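Local coordinates for protein Cog5 (Kluyveromyces lactis, PDB 4U6U) that forms, together with Cog7, part of the conserved oligomeric Golgi complex, a multisubunit tether that probably brings transport vesicles to Golgi membranes before fusion, at residues 254-265 with 277-288. The protein carries 7 engineered substitutions. Sequence-based numbering, arbitrary orientation.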
loop_
_atom_site.group_PDB
_atom_site.type_symbol
_atom_site.label_atom_id
_atom_site.label_comp_id
_atom_site.label_asym_id
_atom_site.label_seq_id
_atom_site.Cartn_x
_atom_site.Cartn_y
_atom_site.Cartn_z
ATOM N N SER B 254 34.411 -11.792 33.110
ATOM C CA SER B 254 34.767 -11.301 31.775
ATOM C C SER B 254 35.037 -12.379 30.723
ATOM O O SER B 254 34.616 -12.237 29.578
ATOM C CB SER B 254 35.994 -10.384 31.863
ATOM O OG SER B 254 36.375 -9.896 30.585
ATOM N N ASN B 255 35.761 -13.434 31.075
ATOM C CA ASN B 255 36.033 -14.467 30.086
ATOM C C ASN B 255 34.757 -15.229 29.726
ATOM O O ASN B 255 34.522 -15.504 28.552
ATOM C CB ASN B 255 37.114 -15.432 30.565
ATOM C CG ASN B 255 36.721 -16.166 31.815
ATOM O OD1 ASN B 255 36.296 -15.557 32.804
ATOM N ND2 ASN B 255 36.871 -17.489 31.791
ATOM N N LEU B 256 33.935 -15.550 30.729
ATOM C CA LEU B 256 32.674 -16.272 30.505
ATOM C C LEU B 256 31.827 -15.623 29.412
ATOM O O LEU B 256 31.266 -16.312 28.547
ATOM C CB LEU B 256 31.853 -16.353 31.796
ATOM C CG LEU B 256 30.394 -16.838 31.661
ATOM C CD1 LEU B 256 30.252 -18.184 30.912
ATOM C CD2 LEU B 256 29.688 -16.870 33.017
ATOM N N ILE B 257 31.751 -14.295 29.463
ATOM C CA ILE B 257 31.051 -13.507 28.460
ATOM C C ILE B 257 31.661 -13.756 27.082
ATOM O O ILE B 257 30.978 -14.218 26.162
ATOM C CB ILE B 257 31.131 -11.990 28.777
ATOM C CG1 ILE B 257 30.470 -11.665 30.115
ATOM C CG2 ILE B 257 30.549 -11.157 27.637
ATOM C CD1 ILE B 257 30.804 -10.274 30.609
ATOM N N TYR B 258 32.962 -13.486 26.962
ATOM C CA TYR B 258 33.668 -13.620 25.697
ATOM C C TYR B 258 33.619 -15.067 25.224
ATOM O O TYR B 258 33.618 -15.348 24.019
ATOM C CB TYR B 258 35.117 -13.153 25.840
ATOM C CG TYR B 258 35.338 -11.662 25.661
ATOM C CD1 TYR B 258 35.046 -11.032 24.452
ATOM C CD2 TYR B 258 35.868 -10.885 26.697
ATOM C CE1 TYR B 258 35.259 -9.665 24.279
ATOM C CE2 TYR B 258 36.087 -9.517 26.539
ATOM C CZ TYR B 258 35.782 -8.912 25.327
ATOM O OH TYR B 258 35.996 -7.558 25.160
ATOM N N GLU B 259 33.588 -15.976 26.192
ATOM C CA GLU B 259 33.440 -17.398 25.926
ATOM C C GLU B 259 32.038 -17.737 25.406
ATOM O O GLU B 259 31.896 -18.376 24.360
ATOM C CB GLU B 259 33.765 -18.193 27.187
ATOM C CG GLU B 259 33.699 -19.684 27.021
ATOM C CD GLU B 259 34.109 -20.410 28.281
ATOM O OE1 GLU B 259 34.958 -19.867 29.027
ATOM O OE2 GLU B 259 33.587 -21.520 28.521
ATOM N N ALA B 260 31.008 -17.314 26.137
ATOM C CA ALA B 260 29.627 -17.561 25.722
ATOM C C ALA B 260 29.339 -16.955 24.341
ATOM O O ALA B 260 28.489 -17.464 23.601
ATOM C CB ALA B 260 28.655 -17.016 26.751
ATOM N N ILE B 261 30.041 -15.864 24.013
ATOM C CA ILE B 261 29.895 -15.192 22.719
ATOM C C ILE B 261 30.381 -16.031 21.555
ATOM O O ILE B 261 29.672 -16.180 20.557
ATOM C CB ILE B 261 30.658 -13.851 22.661
ATOM C CG1 ILE B 261 29.866 -12.755 23.369
ATOM C CG2 ILE B 261 30.867 -13.412 21.216
ATOM C CD1 ILE B 261 30.413 -11.355 23.125
ATOM N N SER B 262 31.587 -16.576 21.673
ATOM C CA SER B 262 32.159 -17.342 20.573
ATOM C C SER B 262 31.394 -18.646 20.399
ATOM O O SER B 262 31.207 -19.118 19.278
ATOM C CB SER B 262 33.642 -17.619 20.809
ATOM O OG SER B 262 33.848 -18.253 22.058
ATOM N N LYS B 263 30.928 -19.196 21.521
ATOM C CA LYS B 263 30.129 -20.424 21.547
ATOM C C LYS B 263 28.718 -20.264 20.963
ATOM O O LYS B 263 27.870 -21.143 21.126
ATOM C CB LYS B 263 30.047 -20.947 22.985
ATOM C CG LYS B 263 31.403 -21.419 23.524
ATOM C CD LYS B 263 31.291 -22.361 24.721
ATOM C CE LYS B 263 32.668 -22.672 25.308
ATOM N NZ LYS B 263 32.607 -23.250 26.682
ATOM N N CYS B 264 28.492 -19.150 20.271
ATOM C CA CYS B 264 27.178 -18.758 19.764
ATOM C C CYS B 264 27.354 -17.976 18.469
ATOM O O CYS B 264 26.385 -17.686 17.772
ATOM C CB CYS B 264 26.411 -17.916 20.792
ATOM S SG CYS B 264 24.743 -17.324 20.287
ATOM N N PHE B 265 28.601 -17.652 18.138
ATOM C CA PHE B 265 28.874 -16.879 16.932
ATOM C C PHE B 265 29.973 -17.472 16.050
ATOM O O PHE B 265 29.864 -17.423 14.822
ATOM C CB PHE B 265 29.232 -15.447 17.317
ATOM C CG PHE B 265 28.034 -14.570 17.558
ATOM C CD1 PHE B 265 27.438 -14.514 18.808
ATOM C CD2 PHE B 265 27.509 -13.793 16.540
ATOM C CE1 PHE B 265 26.332 -13.704 19.030
ATOM C CE2 PHE B 265 26.411 -12.979 16.758
ATOM C CZ PHE B 265 25.821 -12.936 18.000
ATOM N N GLU B 277 28.382 -9.715 11.908
ATOM C CA GLU B 277 27.164 -9.734 12.697
ATOM C C GLU B 277 27.598 -10.095 14.117
ATOM O O GLU B 277 26.978 -9.690 15.100
ATOM C CB GLU B 277 26.147 -10.712 12.116
ATOM C CG GLU B 277 25.839 -10.420 10.648
ATOM C CD GLU B 277 24.830 -11.382 10.042
ATOM O OE1 GLU B 277 23.922 -11.818 10.785
ATOM O OE2 GLU B 277 24.941 -11.696 8.826
ATOM N N LEU B 278 28.675 -10.873 14.205
ATOM C CA LEU B 278 29.360 -11.122 15.470
ATOM C C LEU B 278 30.020 -9.853 15.993
ATOM O O LEU B 278 30.066 -9.616 17.192
ATOM C CB LEU B 278 30.425 -12.214 15.314
ATOM C CG LEU B 278 31.629 -12.116 16.257
ATOM C CD1 LEU B 278 31.304 -12.643 17.649
ATOM C CD2 LEU B 278 32.840 -12.815 15.685
ATOM N N GLN B 279 30.549 -9.039 15.087
ATOM C CA GLN B 279 31.377 -7.909 15.498
ATOM C C GLN B 279 30.608 -6.848 16.289
ATOM O O GLN B 279 31.191 -6.161 17.128
ATOM C CB GLN B 279 32.077 -7.301 14.285
ATOM C CG GLN B 279 33.502 -7.819 14.159
ATOM C CD GLN B 279 33.904 -8.110 12.734
ATOM O OE1 GLN B 279 33.291 -7.615 11.791
ATOM N NE2 GLN B 279 34.945 -8.923 12.567
ATOM N N TYR B 280 29.313 -6.706 16.016
ATOM C CA TYR B 280 28.473 -5.792 16.785
ATOM C C TYR B 280 28.437 -6.181 18.267
ATOM O O TYR B 280 28.668 -5.335 19.135
ATOM C CB TYR B 280 27.050 -5.753 16.237
ATOM C CG TYR B 280 26.864 -4.948 14.973
ATOM C CD1 TYR B 280 26.846 -3.559 15.009
ATOM C CD2 TYR B 280 26.651 -5.572 13.753
ATOM C CE1 TYR B 280 26.652 -2.814 13.856
ATOM C CE2 TYR B 280 26.456 -4.835 12.600
ATOM C CZ TYR B 280 26.457 -3.459 12.657
ATOM O OH TYR B 280 26.263 -2.729 11.509
ATOM N N ILE B 281 28.145 -7.454 18.551
ATOM C CA ILE B 281 28.001 -7.937 19.933
ATOM C C ILE B 281 29.335 -7.835 20.700
ATOM O O ILE B 281 29.360 -7.738 21.930
ATOM C CB ILE B 281 27.457 -9.401 19.992
ATOM C CG1 ILE B 281 27.025 -9.775 21.407
ATOM C CG2 ILE B 281 28.452 -10.402 19.493
ATOM C CD1 ILE B 281 25.888 -8.925 21.932
ATOM N N LEU B 282 30.444 -7.879 19.975
ATOM C CA LEU B 282 31.748 -7.700 20.596
ATOM C C LEU B 282 31.980 -6.252 21.061
ATOM O O LEU B 282 32.485 -6.018 22.166
ATOM C CB LEU B 282 32.857 -8.129 19.630
ATOM C CG LEU B 282 33.096 -9.637 19.484
ATOM C CD1 LEU B 282 34.297 -9.877 18.606
ATOM C CD2 LEU B 282 33.296 -10.310 20.837
ATOM N N LYS B 283 31.597 -5.286 20.230
ATOM C CA LYS B 283 31.810 -3.872 20.540
ATOM C C LYS B 283 30.989 -3.415 21.736
ATOM O O LYS B 283 31.439 -2.572 22.515
ATOM C CB LYS B 283 31.471 -3.021 19.328
ATOM C CG LYS B 283 32.406 -3.280 18.169
ATOM C CD LYS B 283 31.886 -2.652 16.886
ATOM C CE LYS B 283 32.611 -3.181 15.665
ATOM N NZ LYS B 283 31.826 -2.835 14.445
ATOM N N ALA B 284 29.797 -3.987 21.887
ATOM C CA ALA B 284 28.913 -3.639 22.991
ATOM C C ALA B 284 29.595 -3.960 24.303
ATOM O O ALA B 284 29.469 -3.243 25.291
ATOM C CB ALA B 284 27.609 -4.393 22.878
ATOM N N VAL B 285 30.342 -5.049 24.279
ATOM C CA VAL B 285 30.964 -5.605 25.458
ATOM C C VAL B 285 32.463 -5.378 25.334
ATOM O O VAL B 285 33.197 -6.308 25.019
ATOM C CB VAL B 285 30.618 -7.107 25.580
ATOM C CG1 VAL B 285 31.100 -7.692 26.868
ATOM C CG2 VAL B 285 29.117 -7.287 25.482
ATOM N N SER B 286 32.922 -4.137 25.503
ATOM C CA SER B 286 34.313 -3.822 25.152
ATOM C C SER B 286 35.053 -3.004 26.214
ATOM O O SER B 286 36.232 -2.694 26.044
ATOM C CB SER B 286 34.389 -3.098 23.800
ATOM O OG SER B 286 33.982 -1.746 23.905
ATOM N N ILE B 287 34.371 -2.658 27.301
ATOM C CA ILE B 287 35.004 -1.957 28.426
ATOM C C ILE B 287 35.825 -2.914 29.281
ATOM O O ILE B 287 36.504 -2.487 30.220
ATOM C CB ILE B 287 34.004 -1.240 29.364
ATOM C CG1 ILE B 287 32.890 -2.193 29.789
ATOM C CG2 ILE B 287 33.464 0.035 28.726
ATOM C CD1 ILE B 287 31.796 -2.330 28.777
ATOM N N LEU B 288 35.788 -4.198 28.930
ATOM C CA LEU B 288 36.483 -5.260 29.667
ATOM C C LEU B 288 37.981 -4.946 29.675
ATOM O O LEU B 288 38.760 -5.521 30.442
ATOM C CB LEU B 288 36.192 -6.640 29.068
ATOM C CG LEU B 288 34.728 -7.142 29.068
ATOM C CD1 LEU B 288 34.002 -7.036 30.416
ATOM C CD2 LEU B 288 33.950 -6.412 28.038
#
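Phe265 lies against Leu278 and Ile281 where helices 254-265 and 277-284 meet, and the pairing illustrates how two short antiparallel helices can be joined almost wholly by apolar side chains. Ile281 sets its CG2 over one face of the Phe265 ring in a CH-pi contact, 4.1 Å from the centroid and displaced toward the rim, while Leu278 CD1 packs on Phe265 CB at 3.5 Å. In the middle, Ile261 meets Leu278 through CG2 and reaches Leu282 CD2 with CD1 (3.8 Å). Ile261 CG1 stands anti to the carbonyl carbon (chi1 -79°), and the extended second torsion carries CD1 on toward Leu282. Tyr258 lies nearer the other end: Leu282 CD2 sits at its ring edge, Leu288 CG approaches CE2 to 3.7 Å, and OH lies 3.1 Å from Val285 O. Were Tyr258 replaced by alanine, Leu282 and Leu288 would probably lose the ring both pack on, opening a gap where helix 277-284 gives way to the C-terminal residues. Ile257 touches Phe175, and Ile261 touches Leu179, of helix 175-192 in the same chain. With axes 10.8 Å apart at 169°, the pair forms an antiparallel helical hairpin at the C-terminal end of this helical Cog5 fragment.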